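Local coordinates for probable ABC transporter phosphite binding protein PhnD1 (Prochlorococcus marinus str. MIT 9301, PDB 5LQ5) that binds inorganic phosphite strongly and probably serves as the solute-binding component of an ABC transporter that takes it up, at residues 4-12 with 56-67; 201-209 with 252-263. One frame throughout, in Å; residues are numbered along the deposited sequence. Where two conformers were deposited one is given.

Contact 1 of 2, residues 4-12 with 56-67; sequences KVLKVGAIP and KDLDLVWFGGLS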
loop_
_atom_site.group_PDB
_atom_site.type_symbol
_atom_site.label_atom_id
_atom_site.label_comp_id
_atom_site.label_asym_id
_atom_site.label_seq_id
_atom_site.Cartn_x
_atom_site.Cartn_y
_atom_site.Cartn_z
ATOM N N LYS A 4 3.915 27.164 -2.602
ATOM C CA LYS A 4 2.572 27.409 -3.149
ATOM C C LYS A 4 2.039 26.265 -4.008
ATOM O O LYS A 4 0.907 26.314 -4.468
ATOM C CB LYS A 4 2.463 28.746 -3.879
ATOM C CG LYS A 4 1.029 29.028 -4.344
ATOM C CD LYS A 4 0.797 30.367 -5.022
ATOM C CE LYS A 4 -0.659 30.501 -5.485
ATOM N NZ LYS A 4 -1.015 31.778 -6.166
ATOM N N VAL A 5 2.837 25.231 -4.202
ATOM C CA VAL A 5 2.382 24.026 -4.902
ATOM C C VAL A 5 2.065 22.939 -3.869
ATOM O O VAL A 5 2.902 22.641 -2.972
ATOM C CB VAL A 5 3.461 23.494 -5.846
ATOM C CG1 VAL A 5 2.978 22.231 -6.547
ATOM C CG2 VAL A 5 3.850 24.557 -6.874
ATOM N N LEU A 6 0.876 22.354 -3.984
ATOM C CA LEU A 6 0.483 21.199 -3.166
ATOM C C LEU A 6 1.058 19.931 -3.837
ATOM O O LEU A 6 0.680 19.568 -4.928
ATOM C CB LEU A 6 -1.051 21.061 -3.023
ATOM C CG LEU A 6 -1.549 19.987 -2.051
ATOM C CD1 LEU A 6 -1.305 20.371 -0.599
ATOM C CD2 LEU A 6 -3.040 19.719 -2.258
ATOM N N LYS A 7 1.934 19.252 -3.124
ATOM C CA LYS A 7 2.751 18.176 -3.678
ATOM C C LYS A 7 2.194 16.859 -3.161
ATOM O O LYS A 7 2.141 16.624 -1.969
ATOM C CB LYS A 7 4.214 18.372 -3.282
ATOM C CG LYS A 7 4.832 19.672 -3.826
ATOM C CD LYS A 7 6.196 19.944 -3.203
ATOM C CE LYS A 7 6.404 21.432 -2.964
ATOM N NZ LYS A 7 5.637 21.918 -1.788
ATOM N N VAL A 8 1.700 16.061 -4.092
ATOM C CA VAL A 8 1.097 14.758 -3.865
ATOM C C VAL A 8 2.141 13.675 -4.064
ATOM O O VAL A 8 2.930 13.707 -5.005
ATOM C CB VAL A 8 -0.119 14.528 -4.789
ATOM C CG1 VAL A 8 -0.672 13.105 -4.728
ATOM C CG2 VAL A 8 -1.239 15.514 -4.464
ATOM N N GLY A 9 2.192 12.748 -3.123
ATOM C CA GLY A 9 3.081 11.578 -3.217
ATOM C C GLY A 9 2.328 10.286 -2.897
ATOM O O GLY A 9 1.129 10.289 -2.518
ATOM N N ALA A 10 3.036 9.189 -3.050
ATOM C CA ALA A 10 2.468 7.875 -2.812
ATOM C C ALA A 10 3.558 6.833 -2.675
ATOM O O ALA A 10 4.567 6.878 -3.373
ATOM C CB ALA A 10 1.564 7.496 -3.948
ATOM N N ILE A 11 3.345 5.859 -1.803
ATOM C CA ILE A 11 4.241 4.715 -1.774
ATOM C C ILE A 11 4.224 4.031 -3.158
ATOM O O ILE A 11 3.142 3.873 -3.759
ATOM C CB ILE A 11 3.938 3.709 -0.647
ATOM C CG1 ILE A 11 2.472 3.252 -0.669
ATOM C CG2 ILE A 11 4.331 4.315 0.722
ATOM C CD1 ILE A 11 2.234 2.022 0.165
ATOM N N PRO A 12 5.388 3.614 -3.675
ATOM C CA PRO A 12 5.464 3.010 -5.011
ATOM C C PRO A 12 5.170 1.509 -4.968
ATOM O O PRO A 12 6.049 0.661 -5.121
ATOM C CB PRO A 12 6.895 3.306 -5.431
ATOM C CG PRO A 12 7.669 3.350 -4.139
ATOM C CD PRO A 12 6.722 3.924 -3.126
ATOM N N LYS A 56 9.222 17.593 3.992
ATOM C CA LYS A 56 8.221 18.539 3.414
ATOM C C LYS A 56 8.376 18.714 1.897
ATOM O O LYS A 56 7.895 19.685 1.300
ATOM C CB LYS A 56 8.204 19.879 4.169
ATOM C CG LYS A 56 7.973 19.653 5.661
ATOM C CD LYS A 56 7.427 20.870 6.396
ATOM C CE LYS A 56 7.537 20.684 7.905
ATOM N NZ LYS A 56 6.847 19.464 8.426
ATOM N N ASP A 57 9.016 17.745 1.274
ATOM C CA ASP A 57 9.030 17.645 -0.184
ATOM C C ASP A 57 7.692 17.134 -0.712
ATOM O O ASP A 57 7.415 17.289 -1.891
ATOM C CB ASP A 57 10.154 16.729 -0.675
ATOM C CG ASP A 57 11.538 17.377 -0.560
ATOM O OD1 ASP A 57 12.221 17.430 -1.593
ATOM O OD2 ASP A 57 11.951 17.838 0.522
ATOM N N LEU A 58 6.916 16.503 0.177
ATOM C CA LEU A 58 5.580 15.972 -0.117
ATOM C C LEU A 58 4.569 16.457 0.939
ATOM O O LEU A 58 4.845 16.442 2.128
ATOM C CB LEU A 58 5.610 14.437 -0.145
ATOM C CG LEU A 58 6.582 13.772 -1.105
ATOM C CD1 LEU A 58 6.624 12.275 -0.833
ATOM C CD2 LEU A 58 6.240 14.052 -2.562
ATOM N N ASP A 59 3.407 16.913 0.476
ATOM C CA ASP A 59 2.376 17.474 1.347
ATOM C C ASP A 59 1.207 16.574 1.691
ATOM O O ASP A 59 0.627 16.707 2.758
ATOM C CB ASP A 59 1.774 18.722 0.699
ATOM C CG ASP A 59 2.797 19.816 0.502
ATOM O OD1 ASP A 59 3.592 20.063 1.444
ATOM O OD2 ASP A 59 2.787 20.427 -0.597
ATOM N N LEU A 60 0.850 15.714 0.761
ATOM C CA LEU A 60 -0.312 14.860 0.831
ATOM C C LEU A 60 0.079 13.536 0.191
ATOM O O LEU A 60 0.407 13.499 -0.988
ATOM C CB LEU A 60 -1.474 15.462 0.063
ATOM C CG LEU A 60 -2.736 14.596 -0.022
ATOM C CD1 LEU A 60 -3.403 14.386 1.332
ATOM C CD2 LEU A 60 -3.694 15.280 -0.998
ATOM N N VAL A 61 0.100 12.471 0.966
ATOM C CA VAL A 61 0.686 11.189 0.536
ATOM C C VAL A 61 -0.234 10.021 0.810
ATOM O O VAL A 61 -0.806 9.919 1.888
ATOM C CB VAL A 61 2.040 10.930 1.221
ATOM C CG1 VAL A 61 2.649 9.605 0.816
ATOM C CG2 VAL A 61 3.029 12.032 0.901
ATOM N N TRP A 62 -0.391 9.180 -0.202
ATOM C CA TRP A 62 -1.059 7.879 -0.128
ATOM C C TRP A 62 -0.086 6.855 0.441
ATOM O O TRP A 62 0.857 6.422 -0.243
ATOM C CB TRP A 62 -1.553 7.494 -1.485
ATOM C CG TRP A 62 -2.336 6.229 -1.604
ATOM C CD1 TRP A 62 -1.949 5.100 -2.275
ATOM C CD2 TRP A 62 -3.619 5.950 -1.065
ATOM N NE1 TRP A 62 -2.930 4.137 -2.215
ATOM C CE2 TRP A 62 -3.965 4.627 -1.470
ATOM C CE3 TRP A 62 -4.516 6.664 -0.263
ATOM C CZ2 TRP A 62 -5.165 4.018 -1.103
ATOM C CZ3 TRP A 62 -5.724 6.042 0.098
ATOM C CH2 TRP A 62 -6.031 4.734 -0.346
ATOM N N PHE A 63 -0.249 6.594 1.737
ATOM C CA PHE A 63 0.596 5.684 2.488
ATOM C C PHE A 63 -0.094 4.317 2.690
ATOM O O PHE A 63 -1.333 4.199 2.651
ATOM C CB PHE A 63 0.921 6.252 3.877
ATOM C CG PHE A 63 2.061 7.236 3.904
ATOM C CD1 PHE A 63 3.350 6.831 3.551
ATOM C CD2 PHE A 63 1.864 8.560 4.257
ATOM C CE1 PHE A 63 4.422 7.731 3.573
ATOM C CE2 PHE A 63 2.923 9.446 4.312
ATOM C CZ PHE A 63 4.212 9.033 3.942
ATOM N N GLY A 64 0.708 3.286 2.932
ATOM C CA GLY A 64 0.259 2.062 3.490
ATOM C C GLY A 64 0.115 2.205 5.006
ATOM O O GLY A 64 0.494 3.236 5.572
ATOM N N GLY A 65 -0.375 1.165 5.668
ATOM C CA GLY A 65 -0.543 1.214 7.132
ATOM C C GLY A 65 0.761 1.463 7.876
ATOM O O GLY A 65 0.886 2.426 8.639
ATOM N N LEU A 66 1.756 0.610 7.576
ATOM C CA LEU A 66 3.056 0.713 8.239
ATOM C C LEU A 66 3.770 1.995 7.893
ATOM O O LEU A 66 4.284 2.705 8.747
ATOM C CB LEU A 66 3.963 -0.498 7.949
ATOM C CG LEU A 66 5.363 -0.483 8.576
ATOM C CD1 LEU A 66 5.275 -0.418 10.103
ATOM C CD2 LEU A 66 6.109 -1.728 8.147
ATOM N N SER A 67 3.842 2.293 6.602
ATOM C CA SER A 67 4.608 3.491 6.192
ATOM C C SER A 67 3.910 4.783 6.673
ATOM O O SER A 67 4.579 5.790 6.987
ATOM C CB SER A 67 4.792 3.488 4.658
ATOM O OG SER A 67 3.585 3.256 3.928
HETATM O O HOH W 1 5.851 21.336 1.010
#

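Contact 2 of 2, residues 201-209 with 252-263; sequences PEYVDYHWV and FIKAESKQYKNI. With PO3 (phosphite ion), chain B.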
loop_
_atom_site.group_PDB
_atom_site.type_symbol
_atom_site.label_atom_id
_atom_site.label_comp_id
_atom_site.label_asym_id
_atom_site.label_seq_id
_atom_site.Cartn_x
_atom_site.Cartn_y
_atom_site.Cartn_z
ATOM N N PRO A 201 -6.363 -13.234 7.126
ATOM C CA PRO A 201 -7.280 -12.406 7.890
ATOM C C PRO A 201 -7.130 -10.915 7.566
ATOM O O PRO A 201 -6.154 -10.495 6.930
ATOM C CB PRO A 201 -6.861 -12.665 9.343
ATOM C CG PRO A 201 -6.214 -13.996 9.337
ATOM C CD PRO A 201 -5.492 -14.025 8.024
ATOM N N GLU A 202 -8.126 -10.163 7.996
ATOM C CA GLU A 202 -8.212 -8.705 7.772
ATOM C C GLU A 202 -7.362 -7.888 8.736
ATOM O O GLU A 202 -7.123 -8.298 9.879
ATOM C CB GLU A 202 -9.658 -8.205 7.920
ATOM C CG GLU A 202 -10.625 -8.818 6.913
ATOM C CD GLU A 202 -12.068 -8.914 7.399
ATOM O OE1 GLU A 202 -12.314 -9.147 8.599
ATOM O OE2 GLU A 202 -12.977 -8.774 6.556
ATOM N N TYR A 203 -6.957 -6.717 8.254
ATOM C CA TYR A 203 -6.167 -5.741 9.015
ATOM C C TYR A 203 -6.393 -4.357 8.357
ATOM O O TYR A 203 -6.983 -4.266 7.292
ATOM C CB TYR A 203 -4.654 -6.131 9.081
ATOM C CG TYR A 203 -4.079 -6.408 7.729
ATOM C CD1 TYR A 203 -3.630 -5.347 6.938
ATOM C CD2 TYR A 203 -4.045 -7.709 7.197
ATOM C CE1 TYR A 203 -3.141 -5.569 5.668
ATOM C CE2 TYR A 203 -3.542 -7.941 5.922
ATOM C CZ TYR A 203 -3.110 -6.855 5.152
ATOM O OH TYR A 203 -2.635 -7.047 3.872
ATOM N N VAL A 204 -5.878 -3.294 8.981
ATOM C CA VAL A 204 -6.033 -1.924 8.427
ATOM C C VAL A 204 -4.844 -1.611 7.510
ATOM O O VAL A 204 -3.739 -2.042 7.787
ATOM C CB VAL A 204 -6.143 -0.846 9.527
ATOM C CG1 VAL A 204 -4.828 -0.619 10.239
ATOM C CG2 VAL A 204 -6.625 0.451 8.940
ATOM N N ASP A 205 -5.051 -0.831 6.449
ATOM C CA ASP A 205 -3.947 -0.541 5.528
ATOM C C ASP A 205 -3.924 0.918 5.038
ATOM O O ASP A 205 -3.478 1.825 5.777
ATOM C CB ASP A 205 -3.871 -1.596 4.414
ATOM C CG ASP A 205 -2.485 -1.626 3.710
ATOM O OD1 ASP A 205 -1.628 -0.733 3.979
ATOM O OD2 ASP A 205 -2.220 -2.598 2.954
ATOM N N TYR A 206 -4.290 1.143 3.778
ATOM C CA TYR A 206 -3.924 2.396 3.135
ATOM C C TYR A 206 -4.686 3.602 3.640
ATOM O O TYR A 206 -5.842 3.499 4.052
ATOM C CB TYR A 206 -4.116 2.316 1.626
ATOM C CG TYR A 206 -3.220 1.356 0.886
ATOM C CD1 TYR A 206 -2.147 1.836 0.163
ATOM C CD2 TYR A 206 -3.475 -0.008 0.829
ATOM C CE1 TYR A 206 -1.321 1.006 -0.562
ATOM C CE2 TYR A 206 -2.642 -0.882 0.109
ATOM C CZ TYR A 206 -1.588 -0.368 -0.613
ATOM O OH TYR A 206 -0.796 -1.273 -1.328
ATOM N N HIS A 207 -4.025 4.755 3.588
ATOM C CA HIS A 207 -4.618 6.026 3.979
ATOM C C HIS A 207 -3.842 7.232 3.514
ATOM O O HIS A 207 -2.618 7.167 3.323
ATOM C CB HIS A 207 -4.815 6.083 5.495
ATOM C CG HIS A 207 -3.562 5.954 6.311
ATOM N ND1 HIS A 207 -2.872 4.765 6.449
ATOM C CD2 HIS A 207 -2.926 6.846 7.101
ATOM C CE1 HIS A 207 -1.843 4.954 7.261
ATOM N NE2 HIS A 207 -1.859 6.204 7.673
ATOM N N TRP A 208 -4.581 8.317 3.296
ATOM C CA TRP A 208 -4.025 9.614 2.994
ATOM C C TRP A 208 -3.580 10.308 4.255
ATOM O O TRP A 208 -4.324 10.374 5.221
ATOM C CB TRP A 208 -5.040 10.522 2.310
ATOM C CG TRP A 208 -5.365 10.183 0.880
ATOM C CD1 TRP A 208 -6.523 9.619 0.388
ATOM C CD2 TRP A 208 -4.540 10.459 -0.259
ATOM N NE1 TRP A 208 -6.430 9.501 -0.970
ATOM C CE2 TRP A 208 -5.239 10.022 -1.394
ATOM C CE3 TRP A 208 -3.272 11.007 -0.415
ATOM C CZ2 TRP A 208 -4.707 10.132 -2.673
ATOM C CZ3 TRP A 208 -2.750 11.135 -1.685
ATOM C CH2 TRP A 208 -3.462 10.691 -2.793
ATOM N N VAL A 209 -2.404 10.909 4.186
ATOM C CA VAL A 209 -1.808 11.688 5.254
ATOM C C VAL A 209 -1.427 13.053 4.713
ATOM O O VAL A 209 -0.752 13.141 3.693
ATOM C CB VAL A 209 -0.583 10.995 5.872
ATOM C CG1 VAL A 209 -0.016 11.827 7.026
ATOM C CG2 VAL A 209 -0.939 9.588 6.373
ATOM N N PHE A 252 -14.101 7.441 -0.969
ATOM C CA PHE A 252 -13.229 7.601 0.199
ATOM C C PHE A 252 -14.075 7.908 1.429
ATOM O O PHE A 252 -15.124 8.503 1.312
ATOM C CB PHE A 252 -12.204 8.713 -0.001
ATOM C CG PHE A 252 -11.123 8.381 -0.999
ATOM C CD1 PHE A 252 -10.073 7.545 -0.661
ATOM C CD2 PHE A 252 -11.165 8.903 -2.268
ATOM C CE1 PHE A 252 -9.090 7.245 -1.604
ATOM C CE2 PHE A 252 -10.200 8.619 -3.199
ATOM C CZ PHE A 252 -9.136 7.802 -2.870
ATOM N N ILE A 253 -13.578 7.502 2.584
ATOM C CA ILE A 253 -14.221 7.657 3.888
ATOM C C ILE A 253 -13.213 8.185 4.903
ATOM O O ILE A 253 -11.998 8.148 4.681
ATOM C CB ILE A 253 -14.802 6.318 4.417
ATOM C CG1 ILE A 253 -13.695 5.291 4.665
ATOM C CG2 ILE A 253 -15.835 5.766 3.443
ATOM C CD1 ILE A 253 -14.176 4.077 5.434
ATOM N N LYS A 254 -13.732 8.626 6.034
ATOM C CA LYS A 254 -12.923 9.156 7.128
ATOM C C LYS A 254 -12.023 8.057 7.746
ATOM O O LYS A 254 -12.339 6.870 7.749
ATOM C CB LYS A 254 -13.784 9.784 8.237
ATOM C CG LYS A 254 -14.532 10.996 7.743
ATOM C CD LYS A 254 -15.305 11.662 8.851
ATOM C CE LYS A 254 -16.362 12.566 8.256
ATOM N NZ LYS A 254 -17.149 13.262 9.306
ATOM N N ALA A 255 -10.895 8.508 8.255
ATOM C CA ALA A 255 -9.926 7.643 8.905
ATOM C C ALA A 255 -9.312 8.403 10.050
ATOM O O ALA A 255 -9.060 9.599 9.926
ATOM C CB ALA A 255 -8.851 7.225 7.913
ATOM N N GLU A 256 -9.041 7.728 11.161
ATOM C CA GLU A 256 -8.366 8.381 12.287
ATOM C C GLU A 256 -7.148 7.586 12.738
ATOM O O GLU A 256 -7.077 6.375 12.513
ATOM C CB GLU A 256 -9.312 8.637 13.468
ATOM C CG GLU A 256 -10.067 7.434 13.993
ATOM C CD GLU A 256 -10.942 7.769 15.195
ATOM O OE1 GLU A 256 -11.161 8.968 15.472
ATOM O OE2 GLU A 256 -11.428 6.830 15.866
ATOM N N SER A 257 -6.210 8.298 13.370
ATOM C CA SER A 257 -4.928 7.736 13.845
ATOM C C SER A 257 -5.088 6.539 14.780
ATOM O O SER A 257 -4.294 5.623 14.714
ATOM C CB SER A 257 -4.020 8.789 14.512
ATOM O OG SER A 257 -4.569 9.286 15.709
ATOM N N LYS A 258 -6.111 6.584 15.636
ATOM C CA LYS A 258 -6.445 5.479 16.561
ATOM C C LYS A 258 -6.529 4.099 15.882
ATOM O O LYS A 258 -6.179 3.053 16.482
ATOM C CB LYS A 258 -7.784 5.749 17.273
ATOM C CG LYS A 258 -7.688 6.533 18.576
ATOM C CD LYS A 258 -8.996 7.246 18.922
ATOM C CE LYS A 258 -10.171 6.306 19.154
ATOM N NZ LYS A 258 -10.135 5.676 20.502
ATOM N N GLN A 259 -6.946 4.100 14.618
ATOM C CA GLN A 259 -7.274 2.835 13.949
ATOM C C GLN A 259 -6.003 2.035 13.591
ATOM O O GLN A 259 -6.083 0.828 13.331
ATOM C CB GLN A 259 -8.286 2.974 12.794
ATOM C CG GLN A 259 -7.775 3.363 11.432
ATOM C CD GLN A 259 -8.750 3.044 10.285
ATOM O OE1 GLN A 259 -9.959 2.943 10.447
ATOM N NE2 GLN A 259 -8.197 2.867 9.113
ATOM N N TYR A 260 -4.840 2.686 13.644
ATOM C CA TYR A 260 -3.580 2.042 13.218
ATOM C C TYR A 260 -2.763 1.476 14.392
ATOM O O TYR A 260 -1.618 1.091 14.229
ATOM C CB TYR A 260 -2.714 3.032 12.402
ATOM C CG TYR A 260 -3.487 3.497 11.198
ATOM C CD1 TYR A 260 -3.620 2.704 10.040
ATOM C CD2 TYR A 260 -4.215 4.673 11.276
ATOM C CE1 TYR A 260 -4.423 3.139 8.967
ATOM C CE2 TYR A 260 -5.019 5.093 10.254
ATOM C CZ TYR A 260 -5.130 4.347 9.117
ATOM O OH TYR A 260 -5.999 4.827 8.180
ATOM N N LYS A 261 -3.365 1.442 15.584
ATOM C CA LYS A 261 -2.734 0.897 16.797
ATOM C C LYS A 261 -2.185 -0.523 16.632
ATOM O O LYS A 261 -1.059 -0.817 17.019
ATOM C CB LYS A 261 -3.744 0.927 17.977
ATOM C CG LYS A 261 -3.181 0.599 19.345
ATOM C CD LYS A 261 -4.317 0.501 20.363
ATOM C CE LYS A 261 -3.922 -0.201 21.657
ATOM N NZ LYS A 261 -3.997 -1.695 21.596
ATOM N N ASN A 262 -2.987 -1.384 16.027
ATOM C CA ASN A 262 -2.590 -2.795 15.830
ATOM C C ASN A 262 -1.409 -2.900 14.847
ATOM O O ASN A 262 -0.449 -3.623 15.093
ATOM C CB ASN A 262 -3.782 -3.627 15.366
ATOM C CG ASN A 262 -3.419 -5.056 15.071
ATOM O OD1 ASN A 262 -3.100 -5.857 15.974
ATOM N ND2 ASN A 262 -3.439 -5.394 13.798
ATOM N N ILE A 263 -1.438 -2.096 13.774
ATOM C CA ILE A 263 -0.296 -2.112 12.850
ATOM C C ILE A 263 0.971 -1.634 13.562
ATOM O O ILE A 263 2.035 -2.224 13.424
ATOM C CB ILE A 263 -0.569 -1.236 11.614
ATOM C CG1 ILE A 263 -1.705 -1.809 10.757
ATOM C CG2 ILE A 263 0.703 -1.056 10.762
ATOM C CD1 ILE A 263 -1.571 -3.231 10.298
HETATM P P PO3 B . 1.126 -1.521 1.667
HETATM O O1 PO3 B . 0.107 -2.666 1.979
HETATM O O2 PO3 B . 1.856 -0.928 2.941
HETATM O O3 PO3 B . 2.144 -1.956 0.576
HETATM O O HOH W 2 -4.957 -3.764 11.831
HETATM O O HOH W 3 -6.608 2.649 6.493
#

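Contact 1 of 2, residues 4-12 with 56-67
Gly9 and Val61 lie side by side where the parallel strands 5-10 and 60-63 pair inside the mixed sheet of one lobe of a periplasmic binding protein, a beta-alpha fold. Gly9 N donates to Leu60 O at 2.9 Å and Gly9 O accepts from Trp62 N at 3.0 Å. Packing here is tight: a CB on Gly9 would collide with Leu58 CD1. Val8, Ala10, Leu60 and Trp62 pack against helix 16-34, and on the other face CG1 of Val61 sits 3.4 Å above the centre of the Phe63 ring.

The far end is more open to solvent. Lys7 O is gripped twice, by Asp59 N and Leu60 N, while Lys7 N reaches Asp59 OD2 at 2.9 Å on its anti side, somewhat out of the carboxylate plane. CD of Lys7 lies against Asp57 O, and bends beyond it at chi3 and chi4 (76°) turn NZ back to a weak salt bridge of 3.4 Å with Asp59 OD2, besides bonds to Val5 O and Asn2 O. A water joins NZ to Lys56 O and Asp59 OD1, which also pairs with Arg217. An alanine for the lysine takes away the ammonium, which would probably leave Asp59 leaning more on Arg217 and the water less firmly held.

At the buried end, the chi1 of Ile11 (53°) wedges CG1 between backbone N and carbonyl carbon, and CD1 rests 3.4 Å from Gly64 N.

Contact 2 of 2, residues 201-209 with 252-263
His207 and Tyr260 meet face to face, their ring centroids 4.0 Å apart and their planes inclined by 28°. The side chains come from opposite directions, and Tyr260 CZ lies over the middle of the imidazole. Two features set the histidine for this stack: its CG stands between backbone N and carbonyl carbon (chi1 60°), and ND1 donates in the ring plane to Asp205 O at 3.1 Å, which fixes the rotation of the ring. Tyr260 is sandwiched, because CG of Gln259 covers its opposite face toward the rim, 3.5 Å above the plane. Gln259 gets there by tucking CG between its N and carbonyl carbon, from where the extended chain carries NE2 to Gln83. The tyrosine OH donates to a water that donates to Tyr206 O at 2.7 Å.

Val204 sets its methyls across Tyr260, at about a right angle, and against Ile263; it was modelled in two conformers, so its closest approaches are doubtful. Its carbonyl oxygen is buried without a partner. At the other end Trp208 presents the NE1 edge of its indole to the face of Phe252, NE1 to CE1 being 3.5 Å, with planes at 62°.

Residues 201-209, one of the chain segments that pass between the lobes, run from strand 194-199 to strand 207-210 with Asp205 and Tyr206 in the phosphite pocket, as in the two-lobed, hinged periplasmic binding proteins.

Overall arrangement
Contacts 1 and 2, with centres 16 Å apart, belong to the same sheet, since strand 60-63 of the first is the antiparallel neighbour of strand 207-210 of the second. Phe63 O and His207 N join them at 2.9 Å, and Gly65 N meets Asp205 OD1 at 2.8 Å. Trp62 CZ2 also packs on Tyr206 CB. Both converge on the phosphite: Gly64, at the N-cap of helix 65-74, comes within about 3 Å of it, between nearest atoms, and Asp205 OD2 lies 2.5 Å from its O1. The helix start probably helps to stabilise the anion's charge. Tyr46, Ser126, Thr127, Ser128 and His158 complete the pocket, which lies in the cleft between the two lobes.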